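Local coordinates for glycerol kinase, putative (Plasmodium falciparum, PDB 2W40), which probably catalyses the ATP-dependent phosphorylation of glycerol to sn-glycerol 3-phosphate, at residues C[183-188]-C[248-253]; C[275-280]-C[293-298]. All blocks are in the same frame, centred on the assembly; numbering follows the deposited sequence.

Contact 1: C[183-188]-C[248-253]; sequences DVTNAS and DQQSAC
Thr185 OG1 sits between the backbone N and the carbonyl carbon (chi1 70°), which turns CG2 anti to that carbon and over the aliphatic part of Gln250, whose chain bends at chi2 (98°) and carries its amide past the threonine. The two side chains approach from opposite directions. CG2 of Thr185 lies 3.9 Å from CG of Gln250, and CB of Thr185 lies 3.8 Å from CD of the same glutamine, so the contact between the segments is van der Waals packing. The glutamine's polar end is held by partners beyond both segments: NE2 donates to Ile293 O, and OE1 takes a hydrogen bond from Arg85. Both segments belong to the N-terminal FGGY region of this actin-like ATPase fold; 183-188 holds the short helix 184-187, while 248-253 opens helix 248-255 directly after sheet strand 241-247, and Asp248 and Gln249 hydrogen-bond a glycerol molecule. In the first segment, Asp183 is the N-cap. Its OD2 accepts from Asn186 N (3.3 Å) from above the carboxylate plane and more weakly from Thr185 N, while its OD1 receives Asn186 ND2 at 2.8 Å through the syn lone pair, nearly straight at 169°. Thr185 OG1 is hydrogen-bonded to Gly247 N, tying the short helix to the start of helix 248-255. One turn on, Ser188 OG donates to Thr185 O (2.7 Å), tilted slightly from the carbonyl plane.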
ATOM      1  N   ASP C 183      -2.264 -21.489 -33.938  1.00  8.77           N
ATOM      2  CA  ASP C 183      -3.642 -21.270 -34.415  1.00  7.49           C
ATOM      3  C   ASP C 183      -3.898 -19.801 -34.614  1.00  7.46           C
ATOM      4  O   ASP C 183      -3.159 -18.924 -34.113  1.00  8.33           O
ATOM      5  CB  ASP C 183      -4.655 -21.879 -33.481  1.00  8.22           C
ATOM      6  CG  ASP C 183      -4.801 -21.070 -32.236  1.00  7.60           C
ATOM      7  OD1 ASP C 183      -4.040 -21.316 -31.273  1.00 11.92           O
ATOM      8  OD2 ASP C 183      -5.606 -20.112 -32.227  1.00 10.89           O
ATOM      9  N   VAL C 184      -4.891 -19.492 -35.440  1.00  7.14           N
ATOM     10  CA  VAL C 184      -5.161 -18.098 -35.796  1.00  8.83           C
ATOM     11  C   VAL C 184      -5.413 -17.144 -34.607  1.00  7.88           C
ATOM     12  O   VAL C 184      -5.067 -15.953 -34.655  1.00  9.94           O
ATOM     13  CB  VAL C 184      -6.406 -17.997 -36.712  1.00 11.87           C
ATOM     14  CG1 VAL C 184      -6.207 -18.547 -38.120  1.00 14.67           C
ATOM     15  CG2 VAL C 184      -7.613 -18.640 -36.066  1.00 10.85           C
ATOM     16  N   THR C 185      -5.979 -17.619 -33.518  1.00  9.05           N
ATOM     17  CA  THR C 185      -6.184 -16.784 -32.325  1.00  8.52           C
ATOM     18  C   THR C 185      -4.869 -16.403 -31.610  1.00  7.37           C
ATOM     19  O   THR C 185      -4.629 -15.206 -31.375  1.00 10.30           O
ATOM     20  CB  THR C 185      -7.223 -17.327 -31.338  1.00  6.66           C
ATOM     21  OG1 THR C 185      -6.728 -18.515 -30.668  1.00  9.38           O
ATOM     22  CG2 THR C 185      -8.549 -17.593 -32.088  1.00  8.37           C
ATOM     23  N   ASN C 186      -3.986 -17.397 -31.398  1.00  7.47           N
ATOM     24  CA  ASN C 186      -2.696 -17.121 -30.824  1.00  8.53           C
ATOM     25  C   ASN C 186      -1.807 -16.291 -31.751  1.00  8.52           C
ATOM     26  O   ASN C 186      -1.132 -15.370 -31.272  1.00  7.62           O
ATOM     27  CB  ASN C 186      -1.999 -18.419 -30.434  1.00  7.54           C
ATOM     28  CG  ASN C 186      -2.428 -18.906 -29.017  1.00  7.33           C
ATOM     29  OD1 ASN C 186      -2.117 -18.251 -28.016  1.00  8.62           O
ATOM     30  ND2 ASN C 186      -3.066 -20.044 -28.946  1.00  8.74           N
ATOM     31  N   ALA C 187      -1.855 -16.584 -33.048  1.00  8.65           N
ATOM     32  CA  ALA C 187      -1.056 -15.809 -34.012  1.00  7.33           C
ATOM     33  C   ALA C 187      -1.462 -14.331 -33.979  1.00  7.00           C
ATOM     34  O   ALA C 187      -0.623 -13.440 -34.228  1.00  8.57           O
ATOM     35  CB  ALA C 187      -1.108 -16.355 -35.433  1.00  6.08           C
ATOM     36  N   SER C 188      -2.735 -14.040 -33.705  1.00  6.77           N
ATOM     37  CA  SER C 188      -3.257 -12.661 -33.714  1.00  7.78           C
ATOM     38  C   SER C 188      -2.756 -11.808 -32.497  1.00  8.39           C
ATOM     39  O   SER C 188      -2.995 -10.603 -32.449  1.00  8.87           O
ATOM     40  CB  SER C 188      -4.774 -12.689 -33.765  1.00  8.91           C
ATOM     41  OG  SER C 188      -5.345 -12.907 -32.488  1.00  7.14           O
ATOM     42  N   ASP C 248      -6.575 -18.820 -24.679  1.00  4.72           N
ATOM     43  CA  ASP C 248      -7.451 -19.001 -23.544  1.00  5.10           C
ATOM     44  C   ASP C 248      -8.678 -18.145 -23.545  1.00  7.03           C
ATOM     45  O   ASP C 248      -9.816 -18.697 -23.325  1.00  8.33           O
ATOM     46  CB  ASP C 248      -6.738 -19.087 -22.189  1.00  6.83           C
ATOM     47  CG  ASP C 248      -5.954 -17.806 -21.773  1.00  7.30           C
ATOM     48  OD1 ASP C 248      -6.003 -16.798 -22.482  1.00  8.14           O
ATOM     49  OD2 ASP C 248      -5.268 -17.866 -20.708  1.00  9.34           O
ATOM     50  N   GLN C 249      -8.520 -16.853 -23.829  1.00  5.76           N
ATOM     51  CA  GLN C 249      -9.704 -15.945 -23.670  1.00  7.58           C
ATOM     52  C   GLN C 249     -10.723 -16.237 -24.827  1.00  7.91           C
ATOM     53  O   GLN C 249     -11.948 -16.104 -24.650  1.00 10.40           O
ATOM     54  CB  GLN C 249      -9.294 -14.527 -23.585  1.00 10.65           C
ATOM     55  CG  GLN C 249      -8.426 -14.216 -22.348  1.00  8.48           C
ATOM     56  CD  GLN C 249      -8.994 -14.838 -21.059  1.00 10.16           C
ATOM     57  OE1 GLN C 249     -10.228 -14.662 -20.830  1.00 12.04           O
ATOM     58  NE2 GLN C 249      -8.202 -15.633 -20.303  1.00 14.98           N
ATOM     59  N   GLN C 250     -10.227 -16.526 -26.044  1.00  8.07           N
ATOM     60  CA  GLN C 250     -11.075 -16.992 -27.141  1.00  8.42           C
ATOM     61  C   GLN C 250     -11.698 -18.351 -26.820  1.00  7.01           C
ATOM     62  O   GLN C 250     -12.900 -18.601 -27.117  1.00  8.59           O
ATOM     63  CB  GLN C 250     -10.237 -17.018 -28.437  1.00  7.83           C
ATOM     64  CG  GLN C 250     -10.005 -15.661 -29.011  1.00 10.79           C
ATOM     65  CD  GLN C 250      -8.672 -15.029 -28.684  1.00  8.69           C
ATOM     66  OE1 GLN C 250      -8.086 -15.353 -27.628  1.00  8.91           O
ATOM     67  NE2 GLN C 250      -8.220 -14.008 -29.536  1.00  8.65           N
ATOM     68  N   SER C 251     -10.961 -19.205 -26.139  1.00  8.54           N
ATOM     69  CA  SER C 251     -11.507 -20.519 -25.661  1.00  8.93           C
ATOM     70  C   SER C 251     -12.749 -20.287 -24.805  1.00  8.57           C
ATOM     71  O   SER C 251     -13.761 -20.972 -24.955  1.00  8.64           O
ATOM     72  CB  SER C 251     -10.467 -21.385 -24.966  1.00  9.39           C
ATOM     73  OG  SER C 251     -10.855 -22.724 -24.937  1.00 10.36           O
ATOM     74  N   ALA C 252     -12.693 -19.314 -23.918  1.00 10.22           N
ATOM     75  CA  ALA C 252     -13.791 -18.977 -23.057  1.00 11.27           C
ATOM     76  C   ALA C 252     -15.014 -18.459 -23.827  1.00 11.09           C
ATOM     77  O   ALA C 252     -16.197 -18.664 -23.397  1.00 12.16           O
ATOM     78  CB  ALA C 252     -13.303 -17.924 -22.047  1.00 11.27           C
ATOM     79  N   CYS C 253     -14.824 -17.773 -24.950  1.00  8.81           N
ATOM     80  CA  CYS C 253     -15.895 -17.415 -25.920  1.00 12.04           C
ATOM     81  C   CYS C 253     -16.611 -18.637 -26.468  1.00 12.35           C
ATOM     82  O   CYS C 253     -17.836 -18.665 -26.515  1.00 13.50           O
ATOM     83  CB  CYS C 253     -15.383 -16.619 -27.097  1.00 13.35           C
ATOM     84  SG  CYS C 253     -14.668 -15.013 -26.648  1.00 14.55           S
TER

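Contact 2: C[275-280]-C[293-298]; sequences LINTGE and ICYKFN. With EDO (1,2-ethanediol), chain B.
The Asn277 amide reaches the phenol end of Tyr295 with its plane turned 71° from the ring, and ND2 approaches that ring obliquely; beyond the tyrosine, the Phe297 ring receives Tyr295 CB at its edge, in plane. The segments belong to strands 272-279 and 290-295 of the mixed sheet in the C-terminal FGGY region, which are separated by strand 304-311. A classic beta bulge places both Cys294 and Tyr295 opposite Lys304. Across the intervening strand, ND2 of Asn277 donates to OH of Tyr295 (3.2 Å, angle 139°), with the hydroxyl oxygen almost in the amide plane. The same nitrogen also hydrogen-bonds Ile258 O, so two acceptors fix the amide's rotation. Its other end closes an Asx turn, Gly279 N donating to Asn277 OD1 at 2.8 Å in the carbonyl plane. Cys294 comes alongside, SG lying 4.3 Å from Asn277 ND2, and also packs on Cys253 of helix 248-255. Past the bulge the extended chain of Lys296 runs to an ethanediol, probably from the crystallisation liquor, where NZ donates to both hydroxyl oxygens, O1 at 3.0 Å and O2 at 3.1 Å.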
ATOM      1  N   LEU C 275     -14.402  -9.936 -24.271  1.00 10.10           N
ATOM      2  CA  LEU C 275     -14.462  -9.995 -25.700  1.00  9.12           C
ATOM      3  C   LEU C 275     -15.894  -9.884 -26.185  1.00 10.11           C
ATOM      4  O   LEU C 275     -16.815 -10.536 -25.630  1.00 10.42           O
ATOM      5  CB  LEU C 275     -13.849 -11.266 -26.260  1.00 11.15           C
ATOM      6  CG  LEU C 275     -12.291 -11.317 -26.216  1.00  9.57           C
ATOM      7  CD1 LEU C 275     -11.753 -11.729 -24.836  1.00 11.57           C
ATOM      8  CD2 LEU C 275     -11.744 -12.279 -27.311  1.00 12.74           C
ATOM      9  N   ILE C 276     -16.060  -9.110 -27.235  1.00  8.45           N
ATOM     10  CA  ILE C 276     -17.354  -9.077 -27.945  1.00  9.43           C
ATOM     11  C   ILE C 276     -17.199  -9.608 -29.347  1.00 10.51           C
ATOM     12  O   ILE C 276     -16.314  -9.158 -30.067  1.00 10.58           O
ATOM     13  CB  ILE C 276     -17.974  -7.628 -27.939  1.00 11.64           C
ATOM     14  CG1 ILE C 276     -19.412  -7.663 -28.539  1.00 13.58           C
ATOM     15  CG2 ILE C 276     -17.049  -6.565 -28.573  1.00 13.76           C
ATOM     16  CD1 ILE C 276     -20.324  -6.421 -28.175  1.00 11.46           C
ATOM     17  N   ASN C 277     -18.117 -10.482 -29.785  1.00 10.33           N
ATOM     18  CA  ASN C 277     -18.111 -11.022 -31.103  1.00 10.36           C
ATOM     19  C   ASN C 277     -18.637  -9.989 -32.109  1.00 11.76           C
ATOM     20  O   ASN C 277     -19.706  -9.460 -31.945  1.00 13.93           O
ATOM     21  CB  ASN C 277     -18.934 -12.314 -31.068  1.00 11.33           C
ATOM     22  CG  ASN C 277     -18.883 -13.165 -32.339  1.00 12.01           C
ATOM     23  OD1 ASN C 277     -18.937 -12.662 -33.451  1.00 15.63           O
ATOM     24  ND2 ASN C 277     -18.929 -14.493 -32.137  1.00 13.81           N
ATOM     25  N   THR C 278     -17.833  -9.673 -33.120  1.00 11.57           N
ATOM     26  CA  THR C 278     -18.192  -8.670 -34.134  1.00 12.20           C
ATOM     27  C   THR C 278     -18.584  -9.360 -35.445  1.00 11.84           C
ATOM     28  O   THR C 278     -18.669  -8.722 -36.505  1.00 14.91           O
ATOM     29  CB  THR C 278     -17.070  -7.596 -34.342  1.00 11.73           C
ATOM     30  OG1 THR C 278     -15.929  -8.244 -34.895  1.00 12.55           O
ATOM     31  CG2 THR C 278     -16.675  -6.810 -33.051  1.00 12.04           C
ATOM     32  N   GLY C 279     -18.857 -10.666 -35.365  1.00 11.76           N
ATOM     33  CA  GLY C 279     -19.225 -11.442 -36.571  1.00 12.22           C
ATOM     34  C   GLY C 279     -18.062 -11.491 -37.566  1.00 13.26           C
ATOM     35  O   GLY C 279     -16.892 -11.477 -37.178  1.00 14.64           O
ATOM     36  N   GLU C 280     -18.375 -11.505 -38.859  1.00 15.22           N
ATOM     37  CA  GLU C 280     -17.309 -11.553 -39.898  1.00 15.88           C
ATOM     38  C   GLU C 280     -16.589 -10.194 -40.166  1.00 15.73           C
ATOM     39  O   GLU C 280     -15.615 -10.149 -40.930  1.00 15.54           O
ATOM     40  CB  GLU C 280     -17.902 -12.122 -41.202  1.00 17.03           C
ATOM     41  CG  GLU C 280     -18.224 -13.621 -41.078  1.00 17.69           C
ATOM     42  CD  GLU C 280     -18.888 -14.189 -42.366  1.00 21.29           C
ATOM     43  OE1 GLU C 280     -19.211 -13.385 -43.319  1.00 25.08           O
ATOM     44  OE2 GLU C 280     -19.052 -15.431 -42.381  1.00 23.98           O
ATOM     45  N   ILE C 293      -8.943 -12.072 -33.458  1.00  8.72           N
ATOM     46  CA  ILE C 293      -9.682 -13.164 -34.059  1.00  9.69           C
ATOM     47  C   ILE C 293     -10.472 -13.845 -32.907  1.00  9.76           C
ATOM     48  O   ILE C 293      -9.854 -14.137 -31.840  1.00  9.72           O
ATOM     49  CB  ILE C 293      -8.806 -14.243 -34.690  1.00 11.32           C
ATOM     50  CG1 ILE C 293      -7.930 -13.723 -35.829  1.00 14.58           C
ATOM     51  CG2 ILE C 293      -9.693 -15.427 -35.103  1.00 11.24           C
ATOM     52  CD1 ILE C 293      -8.660 -13.250 -36.968  1.00 14.35           C
ATOM     53  N   CYS C 294     -11.795 -14.004 -33.020  1.00  9.29           N
ATOM     54  CA  CYS C 294     -12.532 -14.779 -32.048  1.00  9.43           C
ATOM     55  C   CYS C 294     -12.321 -16.295 -32.228  1.00  9.19           C
ATOM     56  O   CYS C 294     -11.911 -17.012 -31.276  1.00 10.42           O
ATOM     57  CB  CYS C 294     -14.000 -14.421 -32.096  1.00 10.98           C
ATOM     58  SG  CYS C 294     -14.899 -14.764 -30.554  1.00 14.39           S
ATOM     59  N   TYR C 295     -12.546 -16.803 -33.441  1.00  9.90           N
ATOM     60  CA  TYR C 295     -12.278 -18.212 -33.766  1.00  9.15           C
ATOM     61  C   TYR C 295     -12.399 -18.362 -35.280  1.00 10.01           C
ATOM     62  O   TYR C 295     -13.038 -17.549 -35.945  1.00  9.89           O
ATOM     63  CB  TYR C 295     -13.242 -19.141 -32.978  1.00 11.03           C
ATOM     64  CG  TYR C 295     -14.717 -18.733 -33.066  1.00 10.89           C
ATOM     65  CD1 TYR C 295     -15.472 -19.009 -34.210  1.00 14.91           C
ATOM     66  CD2 TYR C 295     -15.303 -17.969 -32.086  1.00 14.56           C
ATOM     67  CE1 TYR C 295     -16.765 -18.537 -34.297  1.00 14.54           C
ATOM     68  CE2 TYR C 295     -16.621 -17.545 -32.196  1.00 11.00           C
ATOM     69  CZ  TYR C 295     -17.339 -17.848 -33.293  1.00 11.46           C
ATOM     70  OH  TYR C 295     -18.701 -17.390 -33.421  1.00 15.41           O
ATOM     71  N   LYS C 296     -11.852 -19.452 -35.794  1.00  9.20           N
ATOM     72  CA  LYS C 296     -12.009 -19.928 -37.165  1.00  9.31           C
ATOM     73  C   LYS C 296     -11.874 -21.406 -37.009  1.00  9.51           C
ATOM     74  O   LYS C 296     -10.815 -21.913 -36.940  1.00  9.64           O
ATOM     75  CB  LYS C 296     -10.915 -19.374 -38.113  1.00 10.06           C
ATOM     76  CG  LYS C 296     -11.005 -19.853 -39.562  1.00  9.14           C
ATOM     77  CD  LYS C 296      -9.903 -19.334 -40.411  1.00 10.47           C
ATOM     78  CE  LYS C 296      -9.773 -20.155 -41.624  1.00 12.24           C
ATOM     79  NZ  LYS C 296      -8.845 -19.633 -42.662  1.00 12.81           N
ATOM     80  N   PHE C 297     -12.998 -22.114 -37.009  1.00 10.83           N
ATOM     81  CA  PHE C 297     -12.912 -23.532 -36.734  1.00  9.95           C
ATOM     82  C   PHE C 297     -12.136 -24.315 -37.835  1.00 10.05           C
ATOM     83  O   PHE C 297     -11.280 -25.141 -37.509  1.00  9.82           O
ATOM     84  CB  PHE C 297     -14.368 -24.163 -36.541  1.00 12.08           C
ATOM     85  CG  PHE C 297     -15.015 -23.878 -35.221  1.00 14.04           C
ATOM     86  CD1 PHE C 297     -14.781 -22.737 -34.508  1.00 14.36           C
ATOM     87  CD2 PHE C 297     -15.924 -24.758 -34.682  1.00 19.44           C
ATOM     88  CE1 PHE C 297     -15.415 -22.440 -33.333  1.00 17.11           C
ATOM     89  CE2 PHE C 297     -16.533 -24.479 -33.456  1.00 18.92           C
ATOM     90  CZ  PHE C 297     -16.297 -23.290 -32.804  1.00 18.29           C
ATOM     91  N   ASN C 298     -12.612 -24.181 -39.076  1.00 11.45           N
ATOM     92  CA  ASN C 298     -12.134 -24.905 -40.238  1.00 11.82           C
ATOM     93  C   ASN C 298     -11.490 -23.997 -41.275  1.00 12.09           C
ATOM     94  O   ASN C 298     -11.767 -22.793 -41.354  1.00 11.58           O
ATOM     95  CB  ASN C 298     -13.301 -25.666 -40.899  1.00 11.72           C
ATOM     96  CG  ASN C 298     -13.920 -26.708 -39.962  1.00 16.15           C
ATOM     97  OD1 ASN C 298     -13.222 -27.414 -39.182  1.00 14.85           O
ATOM     98  ND2 ASN C 298     -15.242 -26.802 -40.018  1.00 20.55           N
TER
HETATM   99  C1  EDO B1502      -6.035 -20.822 -40.570  1.00 14.88           C
HETATM  100  O1  EDO B1502      -6.299 -19.493 -41.127  1.00 12.27           O
HETATM  101  C2  EDO B1502      -5.665 -21.800 -41.677  1.00 15.17           C
HETATM  102  O2  EDO B1502      -6.890 -22.039 -42.373  1.00 15.66           O

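How the contacts relate
Contact 1 closes before contact 2 opens along the chain, and their centres lie about 9 Å apart. Helix 248-255 of contact 1 follows strand 241-247 of the six-stranded sheet, whereas contact 2 lies on the seven-stranded sheet, so their meeting is consistent with an interface between the two actin-like halves of the kinase. The junction is strand 290-295, an outermost strand of the seven-stranded sheet: besides the glutamine's bond to this strand, Thr185 CG2 and Gln250 CG pack on Cys294 O, bringing both helices of contact 1 against it. Helix 248-255 faces strand 272-279 as well, through Gln249 and Cys253 against Leu275.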